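Local coordinates for protein choloylglycine hydrolase (Clostridium perfringens, PDB 2RG2) that hydrolyses the amide bond of glycine- and taurine-conjugated bile salts, releasing free bile acids, and also acts as an amine N-acyltransferase on them, at residues G16-I21 / N257-R262; I29-R34 / K50-G55; N167-L172 / R230-R235. The protein carries 1 engineered substitution. All coordinates share one frame; numbering follows the deposited sequence.

Interaction 1 (G16-I21 / N257-R262); sequences GLNMDI and NVAMVR. Engineered in segment 16-21: L17 (natural residue Arg). With SO4 (sulfate ion), chain B.
In the core of the Ntn-hydrolase sheet, N18 and D20 of strand 13-21 reach the loop 257-262, which follows helix 248-256, mostly through one water. No direct hydrogen bond joins the two segments. The water accepts from N18 ND2 at 3.1 Å and donates to D20 OD2 at 2.6 Å and to V258 O at 2.8 Å, so strand and loop share it. The remaining polar ends are tied down elsewhere: T278 OG1 meets N18 OD1, T275 OG1 meets D20 OD1, and N18 ND2 also bonds to L255 O. Both ends of the N18 amide are thus engaged, which should fix its rotation.

Apart from the water, the segments meet only in van der Waals contact. N18 holds CG beside its backbone N (chi1 -82°), which brings ND2 alongside the loop, 3.7 Å from A259 N and 3.9 Å from V258 CG2; neither pair is a bond. Further along the strand, M260 and D20 lie across each other at about a right angle, with M260 SD 4.0 Å from D20 CB. The M260 chain is extended beyond CG, which carries the sulfur out to the strand. T275 positions both partners, since its hydroxyl bonds to M260 N as well as to D20.

At the far end of the loop, R262 does not touch the strand. Its NH1 grips O2 of a sulfate, probably from the crystallisation liquor, at 2.7 Å, with the oxygen at the guanidinium edge and in its plane, though the N-H is bent (137°); S272 OG bonds the same sulfate. R262 NE makes a salt bridge to E250 of the second subunit. A sheet strand joined through one shared water to the loop leading into strand 274-282 belongs to the four-layer αββα sandwich of Ntn hydrolases, whose nucleophile, here assigned as C1, begins the chain.

Interaction 2 (I29-R34 / K50-G55); sequences IIFIPR and KYAVLG
F31 and L54 form a non-hydrogen-bonded pair in an antiparallel ladder, with hydrogen-bonded pairs I30/G55 and I32/V53 flanking it. This pairing of strands 28-32 and 53-60 belongs to the second, larger sheet of the Ntn fold. The bond from I30 N to G55 O measures 2.7 Å, and the donor lies nearly along the C=O axis; its return bond, G55 N to I30 O, is 3.0 Å. I32 N to V53 O and V53 N to I32 O are both 2.9 Å.

On the face carrying F31 and L54, the leucine CD1 tucks 3.6 Å from I29 CG2 and 4.1 Å from F31 CB. L54 CG stands anti to its own N (chi1 174°), which swings the branch toward the neighbouring strand. The F31 ring approaches A52 CB obliquely, and P33 N lies above one of its faces, off toward the rim. I30, I32 and V53 occupy the other face of the sheet, against F66 of strand 63-66.

Beyond the strands, salt bridges from R34 to E72 and D309 hold its guanidinium, while E72 also takes the backbone N-H of A52. R34 CB rests against the K50 carbonyl, 3.6 Å from K50 O.

Interaction 3 (N167-L172 / R230-R235); sequences NNIGVL and RVAFLR
V231 meets V171 first, and tightly: V231 CG1 comes within 3.3 Å of V171 CG1, closer than carbons usually pack. The two side chains run past one another in opposite directions. V231 CG1 stands anti to its backbone N (chi1 176°), the position that turns it onto the valine.

One residue on, A232 offers its methyl to two partners: I169 CG2, 3.6 Å from A232 CB, and V171 CG2, 4.2 Å from it. L185 of helix 178-185 packs on I169 and on A232 alike. Helix 224-242 thus lies against strand 171-172, outermost within this chain in the six-stranded sheet, as part of one outer helical layer of the αββα sandwich. The A232 carbonyl also takes part, since a water donates to A232 O and, at 2.7 Å, to I169 O.

F233 points away from the turn and meets F199 of the third subunit edge-to-face. R235 then reaches over the turn with its chain extended as far as NE, laying one guanidinium face on the backbone, with G170 CA 3.6 Å above the plane and offset toward the rim. R235 NE donates to A5 O of strand 3-7, whereas NH1 passes I169 O at an angle too poor for a bond. G170 (phi 92°, psi 9°) has no side chain, and its bare CA lies against the guanidinium. N167 OD1 closes an Asx turn on I169 N at 2.9 Å, in the carbonyl plane, and accepts also from G170 N at 3.1 Å, from above that plane, completing an Asx motif. N167 ND2 in turn donates to V171 O.

Interactions 1 and 3 touch and serve the same six-stranded sheet. V258 of the loop packs on V231 of the helix (V258 CG2 to V231 CG2, 3.4 Å), and N257 OD1 probably accepts a hydrogen bond from R230 NE at 2.8 Å; both contacts also meet the second subunit. Interaction 2 lies apart in the other sheet, its centre about 25 Å from that of interaction 1 and about 28 Å from that of interaction 3. Residues of the binding sites lie near interactions 1 and 2: the side chain of L17, the engineered residue at a deoxycholate-binding position, is about 9 Å from G55, while the D20 side chain is about 8 Å from that of N81, which binds taurine.

Interaction 1 (G16-I21 / N257-R262)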
loop_
_atom_site.group_PDB
_atom_site.type_symbol
_atom_site.label_atom_id
_atom_site.label_comp_id
_atom_site.label_asym_id
_atom_site.label_seq_id
_atom_site.Cartn_x
_atom_site.Cartn_y
_atom_site.Cartn_z
ATOM N N GLY A 16 24.005 -14.192 7.207
ATOM C CA GLY A 16 24.393 -14.057 5.792
ATOM C C GLY A 16 23.582 -13.007 5.084
ATOM O O GLY A 16 22.959 -12.172 5.723
ATOM N N LEU A 17 23.603 -13.031 3.760
ATOM C CA LEU A 17 22.859 -12.015 3.010
ATOM C C LEU A 17 22.527 -12.447 1.600
ATOM O O LEU A 17 23.183 -13.351 1.038
ATOM C CB LEU A 17 23.653 -10.717 2.961
ATOM C CG LEU A 17 24.757 -10.510 1.923
ATOM C CD1 LEU A 17 25.228 -9.069 1.994
ATOM C CD2 LEU A 17 25.924 -11.450 2.165
ATOM N N ASN A 18 21.494 -11.804 1.062
ATOM C CA ASN A 18 21.268 -11.702 -0.379
ATOM C C ASN A 18 22.161 -10.609 -0.902
ATOM O O ASN A 18 22.053 -9.456 -0.446
ATOM C CB ASN A 18 19.852 -11.210 -0.663
ATOM C CG ASN A 18 18.814 -12.300 -0.620
ATOM O OD1 ASN A 18 19.132 -13.486 -0.560
ATOM N ND2 ASN A 18 17.535 -11.890 -0.675
ATOM N N MET A 19 22.999 -10.945 -1.876
ATOM C CA MET A 19 23.866 -9.969 -2.529
ATOM C C MET A 19 23.189 -9.621 -3.831
ATOM O O MET A 19 23.119 -10.455 -4.734
ATOM C CB MET A 19 25.261 -10.560 -2.769
ATOM C CG MET A 19 26.195 -9.663 -3.581
ATOM S SD MET A 19 26.541 -8.098 -2.733
ATOM C CE MET A 19 27.483 -8.665 -1.340
ATOM N N ASP A 20 22.655 -8.400 -3.885
ATOM C CA ASP A 20 21.773 -7.946 -4.954
ATOM C C ASP A 20 22.531 -6.934 -5.769
ATOM O O ASP A 20 22.798 -5.820 -5.290
ATOM C CB ASP A 20 20.529 -7.249 -4.385
ATOM C CG ASP A 20 19.668 -8.164 -3.541
ATOM O OD1 ASP A 20 19.846 -9.395 -3.623
ATOM O OD2 ASP A 20 18.797 -7.636 -2.806
ATOM N N ILE A 21 22.901 -7.324 -6.986
ATOM C CA ILE A 21 23.685 -6.452 -7.868
ATOM C C ILE A 21 23.422 -6.832 -9.317
ATOM O O ILE A 21 22.947 -7.937 -9.597
ATOM C CB ILE A 21 25.210 -6.512 -7.573
ATOM C CG1 ILE A 21 25.731 -7.946 -7.662
ATOM C CG2 ILE A 21 25.530 -5.910 -6.199
ATOM C CD1 ILE A 21 27.230 -8.059 -7.442
ATOM N N ASN A 257 11.973 -14.246 -0.151
ATOM C CA ASN A 257 10.861 -13.290 -0.239
ATOM C C ASN A 257 11.265 -11.874 -0.679
ATOM O O ASN A 257 10.429 -11.126 -1.223
ATOM C CB ASN A 257 10.103 -13.249 1.085
ATOM C CG ASN A 257 8.913 -12.298 1.051
ATOM O OD1 ASN A 257 9.017 -11.152 1.505
ATOM N ND2 ASN A 257 7.790 -12.767 0.524
ATOM N N VAL A 258 12.523 -11.504 -0.425
ATOM C CA VAL A 258 13.030 -10.180 -0.781
ATOM C C VAL A 258 14.081 -10.206 -1.891
ATOM O O VAL A 258 14.654 -9.164 -2.254
ATOM C CB VAL A 258 13.560 -9.381 0.473
ATOM C CG1 VAL A 258 12.383 -9.022 1.433
ATOM C CG2 VAL A 258 14.607 -10.177 1.216
ATOM N N ALA A 259 14.297 -11.386 -2.461
ATOM C CA ALA A 259 15.213 -11.550 -3.579
ATOM C C ALA A 259 14.708 -10.884 -4.855
ATOM O O ALA A 259 13.529 -10.994 -5.214
ATOM C CB ALA A 259 15.445 -13.063 -3.826
ATOM N N MET A 260 15.608 -10.210 -5.560
ATOM C CA MET A 260 15.244 -9.576 -6.811
ATOM C C MET A 260 15.164 -10.591 -7.928
ATOM O O MET A 260 15.911 -11.573 -7.932
ATOM C CB MET A 260 16.223 -8.459 -7.150
ATOM C CG MET A 260 16.012 -7.244 -6.262
ATOM S SD MET A 260 17.364 -6.086 -6.499
ATOM C CE MET A 260 16.872 -4.895 -5.258
ATOM N N VAL A 261 14.230 -10.352 -8.838
ATOM C CA VAL A 261 13.925 -11.265 -9.937
ATOM C C VAL A 261 14.274 -10.586 -11.269
ATOM O O VAL A 261 13.930 -9.411 -11.484
ATOM C CB VAL A 261 12.409 -11.644 -9.898
ATOM C CG1 VAL A 261 12.036 -12.670 -10.997
ATOM C CG2 VAL A 261 12.042 -12.206 -8.517
ATOM N N ARG A 262 14.925 -11.330 -12.168
ATOM C CA ARG A 262 15.363 -10.776 -13.435
ATOM C C ARG A 262 14.218 -10.117 -14.183
ATOM O O ARG A 262 13.183 -10.734 -14.389
ATOM C CB ARG A 262 15.972 -11.860 -14.329
ATOM C CG ARG A 262 16.711 -11.283 -15.517
ATOM C CD ARG A 262 17.228 -12.384 -16.444
ATOM N NE ARG A 262 18.060 -13.367 -15.760
ATOM C CZ ARG A 262 19.377 -13.256 -15.599
ATOM N NH1 ARG A 262 20.020 -12.170 -16.038
ATOM N NH2 ARG A 262 20.050 -14.222 -14.988
HETATM S S SO4 B . 19.636 -8.516 -17.849
HETATM O O1 SO4 B . 20.476 -7.393 -17.434
HETATM O O2 SO4 B . 19.800 -9.635 -16.936
HETATM O O3 SO4 B . 18.242 -8.094 -17.853
HETATM O O4 SO4 B . 20.034 -8.936 -19.190
HETATM O O HOH W 1 17.206 -8.813 -1.127
#

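Interaction 2 (I29-R34 / K50-G55)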
loop_
_atom_site.group_PDB
_atom_site.type_symbol
_atom_site.label_atom_id
_atom_site.label_comp_id
_atom_site.label_asym_id
_atom_site.label_seq_id
_atom_site.Cartn_x
_atom_site.Cartn_y
_atom_site.Cartn_z
ATOM N N ILE A 29 34.785 -18.036 -3.579
ATOM C CA ILE A 29 34.827 -18.275 -2.148
ATOM C C ILE A 29 36.320 -18.375 -1.834
ATOM O O ILE A 29 37.092 -18.970 -2.606
ATOM C CB ILE A 29 34.058 -19.548 -1.751
ATOM C CG1 ILE A 29 32.559 -19.396 -2.095
ATOM C CG2 ILE A 29 34.148 -19.804 -0.244
ATOM C CD1 ILE A 29 32.191 -19.805 -3.530
ATOM N N ILE A 30 36.726 -17.737 -0.745
ATOM C CA ILE A 30 38.146 -17.603 -0.422
ATOM C C ILE A 30 38.368 -18.048 1.012
ATOM O O ILE A 30 37.651 -17.616 1.927
ATOM C CB ILE A 30 38.639 -16.144 -0.572
ATOM C CG1 ILE A 30 38.481 -15.656 -2.016
ATOM C CG2 ILE A 30 40.111 -16.020 -0.096
ATOM C CD1 ILE A 30 38.479 -14.134 -2.156
ATOM N N PHE A 31 39.368 -18.910 1.191
ATOM C CA PHE A 31 39.769 -19.378 2.506
ATOM C C PHE A 31 41.181 -18.880 2.802
ATOM O O PHE A 31 42.079 -19.042 1.968
ATOM C CB PHE A 31 39.757 -20.904 2.575
ATOM C CG PHE A 31 40.474 -21.461 3.788
ATOM C CD1 PHE A 31 39.899 -21.391 5.049
ATOM C CD2 PHE A 31 41.746 -22.030 3.663
ATOM C CE1 PHE A 31 40.566 -21.896 6.179
ATOM C CE2 PHE A 31 42.420 -22.534 4.785
ATOM C CZ PHE A 31 41.830 -22.467 6.045
ATOM N N ILE A 32 41.366 -18.297 3.987
ATOM C CA ILE A 32 42.685 -17.872 4.443
ATOM C C ILE A 32 42.985 -18.566 5.773
ATOM O O ILE A 32 42.243 -18.385 6.759
ATOM C CB ILE A 32 42.782 -16.345 4.664
ATOM C CG1 ILE A 32 42.255 -15.562 3.460
ATOM C CG2 ILE A 32 44.244 -15.940 4.964
ATOM C CD1 ILE A 32 41.959 -14.097 3.766
ATOM N N PRO A 33 44.082 -19.353 5.823
ATOM C CA PRO A 33 44.466 -19.963 7.096
ATOM C C PRO A 33 44.844 -18.901 8.144
ATOM O O PRO A 33 45.009 -17.726 7.802
ATOM C CB PRO A 33 45.670 -20.853 6.737
ATOM C CG PRO A 33 46.082 -20.466 5.358
ATOM C CD PRO A 33 44.972 -19.719 4.700
ATOM N N ARG A 34 44.954 -19.305 9.410
ATOM C CA ARG A 34 45.422 -18.379 10.461
ATOM C C ARG A 34 46.930 -18.122 10.340
ATOM O O ARG A 34 47.656 -18.937 9.748
ATOM C CB ARG A 34 45.061 -18.893 11.860
ATOM C CG ARG A 34 45.872 -20.085 12.347
ATOM C CD ARG A 34 45.532 -20.414 13.791
ATOM N NE ARG A 34 44.221 -21.057 13.945
ATOM C CZ ARG A 34 44.010 -22.363 14.004
ATOM N NH1 ARG A 34 45.018 -23.234 13.918
ATOM N NH2 ARG A 34 42.787 -22.807 14.184
ATOM N N LYS A 50 45.000 -13.236 12.442
ATOM C CA LYS A 50 45.043 -13.937 13.709
ATOM C C LYS A 50 44.188 -15.192 13.658
ATOM O O LYS A 50 44.537 -16.205 14.265
ATOM C CB LYS A 50 44.562 -13.021 14.825
ATOM C CG LYS A 50 44.620 -13.633 16.213
ATOM C CD LYS A 50 44.189 -12.606 17.255
ATOM C CE LYS A 50 44.247 -13.216 18.655
ATOM N NZ LYS A 50 43.774 -12.252 19.685
ATOM N N TYR A 51 43.064 -15.104 12.941
ATOM C CA TYR A 51 42.090 -16.195 12.820
ATOM C C TYR A 51 41.884 -16.578 11.366
ATOM O O TYR A 51 41.949 -15.719 10.494
ATOM C CB TYR A 51 40.729 -15.724 13.369
ATOM C CG TYR A 51 40.806 -15.291 14.813
ATOM C CD1 TYR A 51 41.223 -16.193 15.798
ATOM C CD2 TYR A 51 40.482 -13.988 15.196
ATOM C CE1 TYR A 51 41.316 -15.812 17.125
ATOM C CE2 TYR A 51 40.574 -13.590 16.544
ATOM C CZ TYR A 51 40.989 -14.513 17.491
ATOM O OH TYR A 51 41.081 -14.178 18.832
ATOM N N ALA A 52 41.603 -17.854 11.127
ATOM C CA ALA A 52 41.281 -18.340 9.775
ATOM C C ALA A 52 39.952 -17.729 9.317
ATOM O O ALA A 52 39.039 -17.545 10.138
ATOM C CB ALA A 52 41.209 -19.858 9.762
ATOM N N VAL A 53 39.864 -17.410 8.027
ATOM C CA VAL A 53 38.745 -16.662 7.444
ATOM C C VAL A 53 38.174 -17.422 6.252
ATOM O O VAL A 53 38.922 -18.033 5.500
ATOM C CB VAL A 53 39.206 -15.269 6.974
ATOM C CG1 VAL A 53 38.086 -14.515 6.294
ATOM C CG2 VAL A 53 39.727 -14.435 8.186
ATOM N N LEU A 54 36.855 -17.371 6.071
ATOM C CA LEU A 54 36.219 -17.998 4.912
ATOM C C LEU A 54 35.067 -17.122 4.455
ATOM O O LEU A 54 34.231 -16.751 5.279
ATOM C CB LEU A 54 35.710 -19.400 5.275
ATOM C CG LEU A 54 34.887 -20.164 4.209
ATOM C CD1 LEU A 54 35.748 -20.404 2.976
ATOM C CD2 LEU A 54 34.364 -21.475 4.795
ATOM N N GLY A 55 35.026 -16.755 3.174
ATOM C CA GLY A 55 33.930 -15.896 2.698
ATOM C C GLY A 55 33.937 -15.700 1.201
ATOM O O GLY A 55 34.764 -16.292 0.504
#

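Interaction 3 (N167-L172 / R230-R235)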
loop_
_atom_site.group_PDB
_atom_site.type_symbol
_atom_site.label_atom_id
_atom_site.label_comp_id
_atom_site.label_asym_id
_atom_site.label_seq_id
_atom_site.Cartn_x
_atom_site.Cartn_y
_atom_site.Cartn_z
ATOM N N ASN A 167 21.790 -4.232 16.985
ATOM C CA ASN A 167 20.739 -4.614 16.033
ATOM C C ASN A 167 19.867 -5.698 16.652
ATOM O O ASN A 167 20.228 -6.873 16.641
ATOM C CB ASN A 167 21.344 -5.060 14.684
ATOM C CG ASN A 167 20.288 -5.405 13.652
ATOM O OD1 ASN A 167 19.111 -5.510 13.983
ATOM N ND2 ASN A 167 20.705 -5.586 12.392
ATOM N N ASN A 168 18.731 -5.274 17.209
ATOM C CA ASN A 168 17.749 -6.176 17.818
ATOM C C ASN A 168 16.658 -6.632 16.854
ATOM O O ASN A 168 15.691 -7.289 17.264
ATOM C CB ASN A 168 17.098 -5.493 19.021
ATOM C CG ASN A 168 18.082 -5.262 20.149
ATOM O OD1 ASN A 168 18.148 -4.169 20.728
ATOM N ND2 ASN A 168 18.865 -6.279 20.457
ATOM N N ILE A 169 16.815 -6.286 15.588
ATOM C CA ILE A 169 15.830 -6.639 14.567
ATOM C C ILE A 169 16.237 -7.917 13.835
ATOM O O ILE A 169 15.381 -8.667 13.382
ATOM C CB ILE A 169 15.640 -5.508 13.512
ATOM C CG1 ILE A 169 15.573 -4.123 14.161
ATOM C CG2 ILE A 169 14.383 -5.767 12.661
ATOM C CD1 ILE A 169 14.478 -3.981 15.153
ATOM N N GLY A 170 17.547 -8.120 13.685
ATOM C CA GLY A 170 18.086 -9.335 13.042
ATOM C C GLY A 170 18.291 -9.159 11.544
ATOM O O GLY A 170 18.593 -10.133 10.838
ATOM N N VAL A 171 18.137 -7.926 11.065
ATOM C CA VAL A 171 18.159 -7.630 9.617
ATOM C C VAL A 171 18.880 -6.330 9.273
ATOM O O VAL A 171 19.022 -5.429 10.120
ATOM C CB VAL A 171 16.712 -7.642 8.995
ATOM C CG1 VAL A 171 15.951 -8.893 9.441
ATOM C CG2 VAL A 171 15.944 -6.422 9.388
ATOM N N LEU A 172 19.318 -6.222 8.019
ATOM C CA LEU A 172 19.837 -4.972 7.486
ATOM C C LEU A 172 19.578 -4.912 5.987
ATOM O O LEU A 172 19.651 -5.931 5.308
ATOM C CB LEU A 172 21.351 -4.829 7.734
ATOM C CG LEU A 172 21.999 -3.475 7.428
ATOM C CD1 LEU A 172 21.433 -2.350 8.361
ATOM C CD2 LEU A 172 23.539 -3.559 7.563
ATOM N N ARG A 230 9.700 -6.304 5.324
ATOM C CA ARG A 230 9.310 -7.686 5.065
ATOM C C ARG A 230 10.173 -8.685 5.842
ATOM O O ARG A 230 9.629 -9.552 6.518
ATOM C CB ARG A 230 9.286 -8.010 3.560
ATOM C CG ARG A 230 8.163 -7.272 2.816
ATOM C CD ARG A 230 7.560 -8.135 1.658
ATOM N NE ARG A 230 8.548 -8.505 0.633
ATOM C CZ ARG A 230 9.030 -7.673 -0.302
ATOM N NH1 ARG A 230 8.659 -6.380 -0.344
ATOM N NH2 ARG A 230 9.908 -8.124 -1.198
ATOM N N VAL A 231 11.498 -8.554 5.768
ATOM C CA VAL A 231 12.364 -9.520 6.456
ATOM C C VAL A 231 12.213 -9.417 7.969
ATOM O O VAL A 231 12.140 -10.439 8.644
ATOM C CB VAL A 231 13.814 -9.458 5.976
ATOM C CG1 VAL A 231 14.656 -10.392 6.787
ATOM C CG2 VAL A 231 13.848 -9.924 4.539
ATOM N N ALA A 232 12.107 -8.194 8.498
ATOM C CA ALA A 232 11.930 -8.015 9.945
ATOM C C ALA A 232 10.697 -8.775 10.449
ATOM O O ALA A 232 10.753 -9.485 11.464
ATOM C CB ALA A 232 11.826 -6.502 10.302
ATOM N N PHE A 233 9.583 -8.631 9.735
ATOM C CA PHE A 233 8.347 -9.286 10.152
ATOM C C PHE A 233 8.290 -10.773 9.827
ATOM O O PHE A 233 7.796 -11.547 10.629
ATOM C CB PHE A 233 7.131 -8.530 9.632
ATOM C CG PHE A 233 6.854 -7.266 10.419
ATOM C CD1 PHE A 233 6.157 -7.328 11.621
ATOM C CD2 PHE A 233 7.344 -6.043 9.987
ATOM C CE1 PHE A 233 5.912 -6.173 12.378
ATOM C CE2 PHE A 233 7.114 -4.866 10.740
ATOM C CZ PHE A 233 6.400 -4.940 11.938
ATOM N N LEU A 234 8.822 -11.188 8.675
ATOM C CA LEU A 234 8.886 -12.629 8.392
ATOM C C LEU A 234 9.723 -13.361 9.448
ATOM O O LEU A 234 9.335 -14.416 9.952
ATOM C CB LEU A 234 9.455 -12.900 6.986
ATOM C CG LEU A 234 8.545 -12.488 5.826
ATOM C CD1 LEU A 234 9.285 -12.609 4.510
ATOM C CD2 LEU A 234 7.269 -13.274 5.806
ATOM N N ARG A 235 10.863 -12.761 9.801
ATOM C CA ARG A 235 11.745 -13.304 10.838
ATOM C C ARG A 235 11.032 -13.363 12.197
ATOM O O ARG A 235 11.045 -14.396 12.871
ATOM C CB ARG A 235 13.000 -12.442 10.940
ATOM C CG ARG A 235 14.009 -12.905 12.008
ATOM C CD ARG A 235 15.184 -11.940 12.075
ATOM N NE ARG A 235 16.213 -12.427 13.001
ATOM C CZ ARG A 235 16.200 -12.255 14.318
ATOM N NH1 ARG A 235 15.192 -11.617 14.918
ATOM N NH2 ARG A 235 17.205 -12.742 15.043
HETATM O O HOH W 2 12.865 -9.567 13.553
#